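PDB 5UL3: 4'-phospho-dehydrooxetanocin synthase from Bacillus megaterium, which catalyses the cobalamin-dependent radical SAM ring contraction of dAMP to an oxetane aldehyde in the biosynthesis of oxetanocin A. Local coordinates for residues R634-F639 with L695-L700; E595-W600 with F639-L644; Y609-L614 with Y627-T632; R702-D707 with N723-W728. All coordinates share one frame; numbering follows the deposited sequence.

Interaction 1 (R634-F639 with L695-L700). With EDO (1,2-ethanediol), chain T; EDO (1,2-ethanediol), chain B; EDO (1,2-ethanediol), chain H.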
# COMPACT_ATOMS: atom_id res chain seq x y z
N ARG A 634 8.82 -21.45 -10.96
CA ARG A 634 7.40 -21.32 -10.63
C ARG A 634 6.63 -22.56 -11.06
O ARG A 634 5.77 -23.06 -10.33
CB ARG A 634 6.82 -20.07 -11.30
CG ARG A 634 5.32 -19.89 -11.08
CD ARG A 634 4.79 -18.77 -11.97
NE ARG A 634 5.33 -17.45 -11.64
CZ ARG A 634 4.78 -16.61 -10.76
NH1 ARG A 634 3.66 -16.94 -10.09
NH2 ARG A 634 5.35 -15.43 -10.55
N GLU A 635 6.92 -23.05 -12.26
CA GLU A 635 6.31 -24.27 -12.76
C GLU A 635 6.61 -25.45 -11.84
O GLU A 635 5.70 -26.19 -11.44
CB GLU A 635 6.83 -24.49 -14.18
CG GLU A 635 6.22 -25.57 -15.01
CD GLU A 635 6.78 -25.53 -16.42
OE1 GLU A 635 6.42 -24.59 -17.17
OE2 GLU A 635 7.61 -26.39 -16.77
N ILE A 636 7.88 -25.61 -11.46
CA ILE A 636 8.25 -26.72 -10.58
C ILE A 636 7.56 -26.57 -9.22
O ILE A 636 7.13 -27.56 -8.63
CB ILE A 636 9.79 -26.79 -10.41
CG1 ILE A 636 10.47 -27.08 -11.75
CG2 ILE A 636 10.17 -27.84 -9.38
CD1 ILE A 636 12.01 -26.89 -11.68
N SER A 637 7.45 -25.34 -8.73
CA SER A 637 6.78 -25.11 -7.45
C SER A 637 5.29 -25.41 -7.52
O SER A 637 4.71 -25.93 -6.56
CB SER A 637 7.00 -23.66 -6.99
OG SER A 637 8.38 -23.42 -6.75
N HIS A 638 4.64 -25.07 -8.64
CA HIS A 638 3.23 -25.41 -8.76
C HIS A 638 3.03 -26.92 -8.76
O HIS A 638 2.17 -27.46 -8.04
CB HIS A 638 2.62 -24.83 -10.04
CG HIS A 638 1.24 -25.35 -10.31
ND1 HIS A 638 0.13 -24.81 -9.71
CD2 HIS A 638 0.81 -26.40 -11.05
CE1 HIS A 638 -0.94 -25.50 -10.09
NE2 HIS A 638 -0.56 -26.46 -10.90
N PHE A 639 3.81 -27.63 -9.56
CA PHE A 639 3.55 -29.06 -9.68
C PHE A 639 4.11 -29.85 -8.51
O PHE A 639 3.75 -31.02 -8.36
CB PHE A 639 4.07 -29.56 -11.02
CG PHE A 639 3.20 -29.15 -12.17
CD1 PHE A 639 1.92 -29.68 -12.31
CD2 PHE A 639 3.62 -28.19 -13.07
CE1 PHE A 639 1.09 -29.28 -13.35
CE2 PHE A 639 2.80 -27.78 -14.11
CZ PHE A 639 1.53 -28.32 -14.25
N LEU A 695 14.66 -33.16 -6.82
CA LEU A 695 15.55 -33.55 -7.91
C LEU A 695 15.23 -32.81 -9.20
O LEU A 695 16.10 -32.63 -10.06
CB LEU A 695 15.48 -35.06 -8.13
CG LEU A 695 15.94 -35.91 -6.95
CD1 LEU A 695 15.60 -37.38 -7.22
CD2 LEU A 695 17.44 -35.74 -6.73
N ILE A 696 13.98 -32.37 -9.38
CA ILE A 696 13.65 -31.58 -10.56
C ILE A 696 14.20 -30.17 -10.42
O ILE A 696 14.71 -29.59 -11.39
CB ILE A 696 12.14 -31.57 -10.82
CG1 ILE A 696 11.59 -33.00 -10.86
CG2 ILE A 696 11.84 -30.86 -12.13
CD1 ILE A 696 10.10 -33.04 -10.85
N MET A 697 14.12 -29.60 -9.22
CA MET A 697 14.76 -28.31 -9.00
C MET A 697 16.27 -28.40 -9.20
O MET A 697 16.90 -27.47 -9.72
CB MET A 697 14.45 -27.80 -7.59
CG MET A 697 14.92 -26.39 -7.32
SD MET A 697 13.93 -25.17 -8.24
CE MET A 697 14.92 -23.74 -7.86
N GLU A 698 16.88 -29.53 -8.80
CA GLU A 698 18.31 -29.68 -9.05
C GLU A 698 18.61 -29.61 -10.54
O GLU A 698 19.58 -28.98 -10.96
CB GLU A 698 18.84 -31.01 -8.48
CG GLU A 698 20.36 -31.12 -8.71
CD GLU A 698 20.95 -32.51 -8.46
OE1 GLU A 698 20.19 -33.46 -8.25
OE2 GLU A 698 22.19 -32.62 -8.47
N LYS A 699 17.76 -30.23 -11.36
CA LYS A 699 17.99 -30.24 -12.80
C LYS A 699 18.00 -28.82 -13.35
O LYS A 699 18.87 -28.45 -14.15
CB LYS A 699 16.92 -31.08 -13.50
CG LYS A 699 17.04 -31.06 -15.01
CD LYS A 699 16.34 -32.25 -15.65
CE LYS A 699 16.63 -32.32 -17.14
NZ LYS A 699 16.09 -31.12 -17.84
N LEU A 700 17.05 -27.99 -12.91
CA LEU A 700 17.05 -26.58 -13.28
C LEU A 700 18.34 -25.89 -12.84
O LEU A 700 18.96 -25.16 -13.62
CB LEU A 700 15.83 -25.88 -12.66
CG LEU A 700 15.83 -24.35 -12.70
CD1 LEU A 700 15.88 -23.89 -14.14
CD2 LEU A 700 14.58 -23.74 -11.96
C1 EDO T . 8.29 -15.75 -13.68
O1 EDO T . 7.08 -16.53 -13.66
C2 EDO T . 8.09 -14.50 -12.86
O2 EDO T . 7.94 -14.88 -11.49
C1 EDO B . 14.49 -28.34 -17.27
O1 EDO B . 14.16 -29.51 -16.52
C2 EDO B . 15.51 -27.52 -16.49
O2 EDO B . 15.78 -26.30 -17.18
C1 EDO H . 0.16 -22.60 -6.93
O1 EDO H . 0.09 -22.53 -8.36
C2 EDO H . -0.30 -21.25 -6.39
O2 EDO H . -0.33 -21.32 -4.97
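Two antiparallel helices of the C-terminal helix bundle meet where Ile636, on helix 620-648, pushes its side chain onto Ile696, Met697 and Leu700 of helix 683-709. The local axes run almost exactly opposite, at 176° and 10.3 Å apart, and the side chains that meet are apolar. One methyl group does nearly all the work. Ile636 keeps CG1 beside its backbone N (chi1 -63°) and then extends, which carries CD1 straight out to the partner helix. There CD1 of Ile636 rests 3.8 Å from the backbone O of Ile696 and 4.0 Å from CG2 of Ile696, the branch of that residue that faces it. Further along the same surface Ile636 CD1 lies 4.1 Å from CD2 of Leu700, and Ile636 CD1 comes 4.3 Å from Met697 SD. The methyl thus settles among residues one helical turn apart, over an O that already accepts the backbone N of Leu700. Trp600 of helix 588-617 packs on both Ile636 and Met697, and Trp693 donates its NE1 to the O of Ile636. On another side of helix 620-648, Arg634 holds an ethanediol, probably from the crystallisation liquor, with two bonds, from NE and NH2. Buried aliphatic contact of this kind, between helices running in opposite directions, belongs to the interior of the C-terminal helix bundle.

Interaction 2 (E595-W600 with F639-L644)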
# COMPACT_ATOMS: atom_id res chain seq x y z
N GLU A 595 3.19 -26.71 5.77
CA GLU A 595 4.54 -26.65 6.32
C GLU A 595 5.58 -27.06 5.28
O GLU A 595 6.63 -26.41 5.16
CB GLU A 595 4.65 -27.54 7.56
CG GLU A 595 6.00 -27.51 8.25
CD GLU A 595 6.10 -28.50 9.41
OE1 GLU A 595 5.99 -29.72 9.17
OE2 GLU A 595 6.28 -28.05 10.56
N ALA A 596 5.33 -28.14 4.54
CA ALA A 596 6.30 -28.58 3.54
C ALA A 596 6.50 -27.52 2.47
O ALA A 596 7.63 -27.30 2.02
CB ALA A 596 5.85 -29.89 2.89
N CYS A 597 5.42 -26.87 2.04
CA CYS A 597 5.56 -25.82 1.03
C CYS A 597 6.35 -24.64 1.56
O CYS A 597 7.15 -24.04 0.83
CB CYS A 597 4.18 -25.39 0.55
SG CYS A 597 3.38 -26.61 -0.53
N GLN A 598 6.16 -24.27 2.84
CA GLN A 598 7.04 -23.25 3.42
C GLN A 598 8.49 -23.71 3.42
O GLN A 598 9.40 -22.92 3.13
CB GLN A 598 6.61 -22.89 4.83
CG GLN A 598 7.49 -21.79 5.42
CD GLN A 598 7.29 -20.48 4.69
OE1 GLN A 598 6.17 -19.97 4.59
NE2 GLN A 598 8.38 -19.92 4.16
N MET A 599 8.75 -24.98 3.75
CA MET A 599 10.13 -25.46 3.72
C MET A 599 10.68 -25.46 2.30
O MET A 599 11.87 -25.16 2.09
CB MET A 599 10.21 -26.86 4.34
CG MET A 599 9.81 -26.87 5.81
SD MET A 599 9.80 -28.56 6.50
CE MET A 599 11.43 -28.64 7.18
N TRP A 600 9.85 -25.77 1.32
CA TRP A 600 10.27 -25.66 -0.07
C TRP A 600 10.70 -24.24 -0.39
O TRP A 600 11.78 -24.01 -0.93
CB TRP A 600 9.12 -26.09 -0.99
CG TRP A 600 9.40 -25.93 -2.45
CD1 TRP A 600 9.06 -24.86 -3.25
CD2 TRP A 600 10.03 -26.89 -3.31
NE1 TRP A 600 9.45 -25.10 -4.55
CE2 TRP A 600 10.05 -26.34 -4.61
CE3 TRP A 600 10.58 -28.16 -3.11
CZ2 TRP A 600 10.61 -27.01 -5.70
CZ3 TRP A 600 11.12 -28.83 -4.19
CH2 TRP A 600 11.13 -28.26 -5.47
N PHE A 639 3.81 -27.63 -9.56
CA PHE A 639 3.55 -29.06 -9.68
C PHE A 639 4.11 -29.85 -8.51
O PHE A 639 3.75 -31.02 -8.36
CB PHE A 639 4.07 -29.56 -11.02
CG PHE A 639 3.20 -29.15 -12.17
CD1 PHE A 639 1.92 -29.68 -12.31
CD2 PHE A 639 3.62 -28.19 -13.07
CE1 PHE A 639 1.09 -29.28 -13.35
CE2 PHE A 639 2.80 -27.78 -14.11
CZ PHE A 639 1.53 -28.32 -14.25
N LEU A 640 4.94 -29.23 -7.67
CA LEU A 640 5.26 -29.84 -6.39
C LEU A 640 4.00 -30.16 -5.60
O LEU A 640 3.83 -31.29 -5.12
CB LEU A 640 6.15 -28.91 -5.56
CG LEU A 640 6.17 -29.27 -4.08
CD1 LEU A 640 7.00 -30.57 -3.81
CD2 LEU A 640 6.69 -28.11 -3.24
N LEU A 641 3.11 -29.18 -5.45
CA LEU A 641 1.89 -29.42 -4.69
C LEU A 641 1.00 -30.45 -5.38
O LEU A 641 0.38 -31.29 -4.72
CB LEU A 641 1.12 -28.12 -4.46
CG LEU A 641 -0.11 -28.29 -3.59
CD1 LEU A 641 0.26 -29.03 -2.31
CD2 LEU A 641 -0.71 -26.92 -3.27
N LYS A 642 0.91 -30.40 -6.71
CA LYS A 642 0.13 -31.41 -7.42
C LYS A 642 0.72 -32.80 -7.18
O LYS A 642 -0.02 -33.77 -6.98
CB LYS A 642 0.07 -31.09 -8.91
CG LYS A 642 -0.96 -31.90 -9.67
CD LYS A 642 -1.04 -31.47 -11.12
CE LYS A 642 -2.37 -31.86 -11.76
NZ LYS A 642 -3.58 -31.08 -11.29
N TYR A 643 2.05 -32.88 -7.12
CA TYR A 643 2.73 -34.15 -6.85
C TYR A 643 2.47 -34.62 -5.42
O TYR A 643 2.23 -35.82 -5.19
CB TYR A 643 4.21 -33.96 -7.11
CG TYR A 643 5.07 -35.20 -6.96
CD1 TYR A 643 4.96 -36.26 -7.85
CD2 TYR A 643 6.03 -35.27 -5.96
CE1 TYR A 643 5.78 -37.38 -7.72
CE2 TYR A 643 6.85 -36.39 -5.83
CZ TYR A 643 6.71 -37.44 -6.71
OH TYR A 643 7.52 -38.54 -6.56
N LEU A 644 2.53 -33.71 -4.44
CA LEU A 644 2.24 -34.10 -3.06
C LEU A 644 0.80 -34.59 -2.91
O LEU A 644 0.55 -35.61 -2.24
CB LEU A 644 2.51 -32.92 -2.11
CG LEU A 644 3.98 -32.50 -1.94
CD1 LEU A 644 4.08 -31.18 -1.17
CD2 LEU A 644 4.74 -33.59 -1.22
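A CH-pi contact between Leu640 and Trp600 anchors this buried, apolar helix-helix interface in the C-terminal bundle, where helices 588-617 and 620-648 run in broadly opposite directions. Leu640 lays its CD2 methyl over one face of the indole, 3.7 Å from the centroid of the five-membered ring and 21° off the ring normal. The methyl sits over the CG-CD2 bond of the five-membered ring, off the centre of the indole, with Leu640 CD2 and Trp600 CD2 3.6 Å apart. Trp600 turns CG away from its backbone N (chi1 176°), and its ring stands nearly perpendicular to the CA-CB-CG plane (chi2 -95°), which swings the face round to the leucine. The polar edge is settled separately: Trp600 NE1 is hydrogen-bonded to Ser637 OG, on the same helix as Leu640, so the rotation of the indole is fixed by a bond as well as by packing. Nearly one turn back, Cys597 SG and Leu641 CD1 touch more loosely at 4.3 Å. The side chain of Cys597 lies about 12 Å from that of Glu545, which binds S-adenosylmethionine. Around the pair, Trp693 of helix 683-709 flanks Leu640, Met475 of a loop packs on Leu641, and Lys642 points its ammonium group to Glu494 beyond the end of helix 484-493.

Interaction 3 (Y609-L614 with Y627-T632)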
# COMPACT_ATOMS: atom_id res chain seq x y z
N TYR A 609 16.34 -15.67 -4.91
CA TYR A 609 16.54 -14.25 -4.66
C TYR A 609 17.71 -13.72 -5.49
O TYR A 609 17.64 -12.62 -6.05
CB TYR A 609 16.79 -14.01 -3.17
CG TYR A 609 17.13 -12.57 -2.81
CD1 TYR A 609 16.13 -11.67 -2.48
CD2 TYR A 609 18.45 -12.13 -2.79
CE1 TYR A 609 16.44 -10.36 -2.14
CE2 TYR A 609 18.76 -10.82 -2.45
CZ TYR A 609 17.75 -9.94 -2.12
OH TYR A 609 18.06 -8.64 -1.79
N THR A 610 18.79 -14.49 -5.57
CA THR A 610 19.96 -14.05 -6.32
C THR A 610 19.65 -13.93 -7.81
O THR A 610 20.03 -12.94 -8.46
CB THR A 610 21.12 -15.02 -6.08
OG1 THR A 610 21.37 -15.10 -4.68
CG2 THR A 610 22.39 -14.53 -6.81
N ILE A 611 18.97 -14.93 -8.37
CA ILE A 611 18.56 -14.88 -9.78
C ILE A 611 17.69 -13.66 -10.03
O ILE A 611 17.86 -12.95 -11.03
CB ILE A 611 17.83 -16.19 -10.15
CG1 ILE A 611 18.86 -17.33 -10.26
CG2 ILE A 611 16.99 -16.02 -11.43
CD1 ILE A 611 18.24 -18.70 -10.32
N LYS A 612 16.75 -13.39 -9.13
CA LYS A 612 15.88 -12.23 -9.30
C LYS A 612 16.68 -10.93 -9.23
O LYS A 612 16.43 -9.99 -10.00
CB LYS A 612 14.79 -12.26 -8.23
CG LYS A 612 13.51 -11.49 -8.55
CD LYS A 612 12.32 -12.17 -7.84
CE LYS A 612 12.76 -12.90 -6.56
NZ LYS A 612 11.65 -13.57 -5.81
N SER A 613 17.64 -10.86 -8.30
CA SER A 613 18.49 -9.68 -8.16
C SER A 613 19.34 -9.45 -9.41
O SER A 613 19.49 -8.32 -9.87
CB SER A 613 19.38 -9.82 -6.93
OG SER A 613 20.29 -8.75 -6.83
N LEU A 614 19.92 -10.52 -9.96
CA LEU A 614 20.70 -10.39 -11.19
C LEU A 614 19.82 -9.97 -12.35
O LEU A 614 20.25 -9.21 -13.23
CB LEU A 614 21.42 -11.70 -11.52
CG LEU A 614 22.52 -12.09 -10.53
CD1 LEU A 614 22.94 -13.53 -10.79
CD2 LEU A 614 23.71 -11.16 -10.68
N TYR A 627 15.07 -14.90 -16.62
CA TYR A 627 13.62 -14.98 -16.50
C TYR A 627 13.13 -16.40 -16.75
O TYR A 627 12.22 -16.88 -16.06
CB TYR A 627 12.95 -13.99 -17.45
CG TYR A 627 11.48 -13.76 -17.12
CD1 TYR A 627 11.11 -12.85 -16.15
CD2 TYR A 627 10.48 -14.46 -17.78
CE1 TYR A 627 9.78 -12.63 -15.84
CE2 TYR A 627 9.13 -14.25 -17.48
CZ TYR A 627 8.80 -13.34 -16.51
OH TYR A 627 7.47 -13.13 -16.20
N SER A 628 13.76 -17.10 -17.70
CA SER A 628 13.34 -18.47 -17.99
C SER A 628 13.58 -19.37 -16.78
O SER A 628 12.79 -20.29 -16.52
CB SER A 628 14.04 -19.01 -19.24
OG SER A 628 15.30 -19.59 -18.92
N TYR A 629 14.67 -19.14 -16.04
CA TYR A 629 14.86 -19.85 -14.77
C TYR A 629 13.69 -19.59 -13.83
O TYR A 629 13.16 -20.52 -13.20
CB TYR A 629 16.13 -19.42 -14.07
CG TYR A 629 17.42 -19.53 -14.85
CD1 TYR A 629 17.62 -20.51 -15.82
CD2 TYR A 629 18.45 -18.65 -14.58
CE1 TYR A 629 18.86 -20.58 -16.52
CE2 TYR A 629 19.64 -18.71 -15.25
CZ TYR A 629 19.85 -19.68 -16.21
OH TYR A 629 21.09 -19.69 -16.85
N MET A 630 13.31 -18.33 -13.69
CA MET A 630 12.21 -17.98 -12.79
C MET A 630 10.90 -18.62 -13.23
O MET A 630 10.13 -19.10 -12.39
CB MET A 630 12.09 -16.46 -12.69
CG MET A 630 13.15 -15.86 -11.78
SD MET A 630 13.09 -14.06 -11.71
CE MET A 630 13.84 -13.70 -13.24
N GLU A 631 10.63 -18.65 -14.54
CA GLU A 631 9.42 -19.33 -15.02
C GLU A 631 9.46 -20.81 -14.69
O GLU A 631 8.44 -21.40 -14.31
CB GLU A 631 9.27 -19.18 -16.53
CG GLU A 631 9.08 -17.76 -17.04
CD GLU A 631 9.02 -17.72 -18.56
OE1 GLU A 631 9.91 -18.32 -19.20
OE2 GLU A 631 8.06 -17.14 -19.10
N THR A 632 10.62 -21.45 -14.89
CA THR A 632 10.73 -22.87 -14.62
C THR A 632 10.56 -23.17 -13.14
O THR A 632 9.87 -24.13 -12.77
CB THR A 632 12.07 -23.37 -15.15
OG1 THR A 632 12.10 -23.15 -16.56
CG2 THR A 632 12.25 -24.85 -14.87
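Ile611 and Met630 slide past each other with their methyl and methylene groups alongside, CG2 of Ile611 lying 3.9 Å from CG of Met630. The other branch of Ile611 reaches towards an aromatic neighbour, Ile611 CD1 coming 4.3 Å from CD2 of Tyr629. Met630 carries on past the isoleucine: a bend at its last torsion (chi3 -77°) turns the methyl aside, and Met630 SD lies 4.1 Å from CG of Lys612, whose aliphatic stem crosses it at about a right angle on the solvent side of the seam. A second shell holds the tyrosine. Tyr629 OH is hydrogen-bonded to Asp707 OD2 on helix 683-709, which fixes the far end of the ring, and Val704 of that helix packs on the ring as well. Apart from the contact, Thr632 OG1 bonds back to the O of Ser628 within its own helix, from the opposite face of the carbonyl plane to Thr632 N, so that one O takes two donors. The local axes of 609-614 and 627-632 approach to 9.9 Å at a crossing of -145°, the antiparallel pairing of a helical hairpin between helices 588-617 and 620-648. Met608 and His615 cover Met630 from helix 588-617, and Leu721 of helix 720-730 packs on Ile611.

Interaction 4 (R702-D707 with N723-W728). With EDO (1,2-ethanediol), chain K; EDO (1,2-ethanediol), chain B.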
# COMPACT_ATOMS: atom_id res chain seq x y z
N ARG A 702 21.23 -27.10 -12.20
CA ARG A 702 22.40 -27.55 -12.95
C ARG A 702 22.53 -26.80 -14.27
O ARG A 702 23.64 -26.51 -14.71
CB ARG A 702 22.34 -29.06 -13.18
CG ARG A 702 22.49 -29.92 -11.93
CD ARG A 702 23.85 -29.73 -11.23
NE ARG A 702 23.94 -30.56 -10.03
CZ ARG A 702 24.94 -30.53 -9.16
NH1 ARG A 702 25.98 -29.73 -9.36
NH2 ARG A 702 24.92 -31.31 -8.09
N ASP A 703 21.40 -26.47 -14.91
CA ASP A 703 21.46 -25.60 -16.08
C ASP A 703 21.94 -24.20 -15.71
O ASP A 703 22.74 -23.61 -16.44
CB ASP A 703 20.09 -25.51 -16.78
CG ASP A 703 19.71 -26.79 -17.53
OD1 ASP A 703 20.60 -27.57 -17.90
OD2 ASP A 703 18.50 -26.99 -17.76
N VAL A 704 21.46 -23.65 -14.59
CA VAL A 704 21.92 -22.34 -14.12
C VAL A 704 23.42 -22.37 -13.88
O VAL A 704 24.16 -21.45 -14.27
CB VAL A 704 21.17 -21.92 -12.84
CG1 VAL A 704 21.67 -20.55 -12.36
CG2 VAL A 704 19.67 -21.91 -13.07
N GLU A 705 23.88 -23.42 -13.21
CA GLU A 705 25.30 -23.57 -12.89
C GLU A 705 26.13 -23.64 -14.16
O GLU A 705 27.16 -22.95 -14.29
CB GLU A 705 25.48 -24.83 -12.03
CG GLU A 705 26.94 -25.23 -11.80
CD GLU A 705 27.07 -26.56 -11.08
OE1 GLU A 705 26.41 -27.54 -11.47
OE2 GLU A 705 27.83 -26.62 -10.09
N ALA A 706 25.70 -24.45 -15.13
CA ALA A 706 26.44 -24.57 -16.39
C ALA A 706 26.44 -23.26 -17.16
O ALA A 706 27.46 -22.87 -17.72
CB ALA A 706 25.85 -25.69 -17.24
N ASP A 707 25.29 -22.57 -17.19
CA ASP A 707 25.26 -21.29 -17.88
C ASP A 707 26.19 -20.29 -17.22
O ASP A 707 26.83 -19.47 -17.89
CB ASP A 707 23.83 -20.73 -17.92
CG ASP A 707 22.94 -21.44 -18.92
OD1 ASP A 707 23.46 -22.07 -19.86
OD2 ASP A 707 21.70 -21.35 -18.77
N ASN A 723 28.00 -18.77 -4.98
CA ASN A 723 27.94 -19.18 -3.57
C ASN A 723 26.60 -19.81 -3.22
O ASN A 723 26.56 -20.85 -2.54
CB ASN A 723 28.22 -17.98 -2.65
CG ASN A 723 29.66 -17.48 -2.74
OD1 ASN A 723 30.56 -18.21 -3.17
ND2 ASN A 723 29.87 -16.23 -2.34
N THR A 724 25.49 -19.20 -3.63
CA THR A 724 24.19 -19.78 -3.28
C THR A 724 23.94 -21.10 -4.02
O THR A 724 23.33 -22.01 -3.45
CB THR A 724 23.04 -18.79 -3.53
OG1 THR A 724 22.98 -18.41 -4.92
CG2 THR A 724 23.20 -17.55 -2.64
N LEU A 725 24.41 -21.23 -5.26
CA LEU A 725 24.28 -22.52 -5.94
C LEU A 725 25.04 -23.61 -5.20
O LEU A 725 24.52 -24.70 -4.95
CB LEU A 725 24.77 -22.42 -7.39
CG LEU A 725 23.88 -21.75 -8.45
CD1 LEU A 725 24.70 -21.62 -9.76
CD2 LEU A 725 22.64 -22.58 -8.68
N LYS A 726 26.30 -23.32 -4.83
CA LYS A 726 27.12 -24.32 -4.13
C LYS A 726 26.44 -24.78 -2.85
O LYS A 726 26.36 -25.98 -2.57
CB LYS A 726 28.50 -23.73 -3.83
CG LYS A 726 29.44 -24.72 -3.14
CD LYS A 726 30.78 -24.06 -2.87
CE LYS A 726 31.81 -25.11 -2.43
NZ LYS A 726 33.16 -24.52 -2.20
N ARG A 727 25.92 -23.83 -2.07
CA ARG A 727 25.20 -24.17 -0.85
C ARG A 727 23.94 -24.97 -1.16
O ARG A 727 23.64 -25.95 -0.46
CB ARG A 727 24.85 -22.88 -0.10
CG ARG A 727 24.28 -23.10 1.29
CD ARG A 727 24.07 -21.76 1.98
NE ARG A 727 25.19 -20.87 1.68
CZ ARG A 727 26.31 -20.82 2.39
NH1 ARG A 727 27.28 -19.98 2.04
NH2 ARG A 727 26.46 -21.59 3.46
N TRP A 728 23.19 -24.58 -2.19
CA TRP A 728 21.96 -25.30 -2.54
C TRP A 728 22.24 -26.78 -2.81
O TRP A 728 21.55 -27.67 -2.29
CB TRP A 728 21.27 -24.67 -3.75
CG TRP A 728 19.85 -25.17 -3.92
CD1 TRP A 728 18.71 -24.59 -3.44
CD2 TRP A 728 19.43 -26.38 -4.57
NE1 TRP A 728 17.61 -25.35 -3.77
CE2 TRP A 728 18.02 -26.46 -4.46
CE3 TRP A 728 20.11 -27.40 -5.25
CZ2 TRP A 728 17.28 -27.51 -5.00
CZ3 TRP A 728 19.37 -28.45 -5.78
CH2 TRP A 728 17.97 -28.49 -5.65
C1 EDO K . 22.61 -26.74 -20.42
O1 EDO K . 23.20 -27.55 -19.40
C2 EDO K . 22.69 -25.28 -20.01
O2 EDO K . 24.00 -24.76 -20.26
C1 EDO B . 14.49 -28.34 -17.27
O1 EDO B . 14.16 -29.51 -16.52
C2 EDO B . 15.51 -27.52 -16.49
O2 EDO B . 15.78 -26.30 -17.18
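Helices 683-709 and 720-730 pass in roughly opposite directions here, with Glu705 CA and Leu725 CA the nearest pair at 7.1 Å. Leu725 is the residue that bridges the gap. Its first torsion (chi1 -77°) sets CG beside its own backbone N, and Leu725 CD1 is thereby pressed against the opposite backbone, 3.7 Å from CA of Glu705 and 4.0 Å from CB of Glu705. The same methyl, Leu725 CD1, meets CG1 of Val704 at 4.1 Å, the two branched chains meeting at an oblique angle. The acidic end of Glu705 takes no part in this apolar contact; it turns along its own helix to Arg702, where Arg702 NH1 donates to OE1 of Glu705 over 3.1 Å at 162°. OE1 lies in the guanidinium plane and is met on its syn side, the donor somewhat out of the carboxylate plane. Arg702 has further partners, a salt bridge with Glu698 and a cation-pi contact with Phe729 of helix 720-730, so charge and ring add a second link between the helices beside the leucine. On another side of helix 683-709, Asp703 and Asp707 share an ethanediol, again probably from the crystallisation liquor, that donates a hydroxyl to each. Val607 of helix 588-617 packs on Leu725, so the leucine is held between two helices, as expected of the interior of an antiparallel helical bundle.

From the N terminus, helix 588-617 comes first, contributing 595-600 to interaction 2 and 609-614 to interaction 3. Interaction 3 closes the shortest loop, across the turn between helices 588-617 and 620-648, and is nested inside the loop that interaction 2 closes farther along the same two helices. Interaction 1 starts on helix 620-648 before interaction 2 has ended, shares Phe639 with it and closes only at helix 683-709, so those two cross. Interaction 4 follows in series, bringing helix 720-730 onto helix 683-709. Interactions 2 and 4 do not touch; interaction 1 adjoins both. Together they tie helices 588-617, 620-648, 683-709 and the shorter 720-730 into the C-terminal bundle.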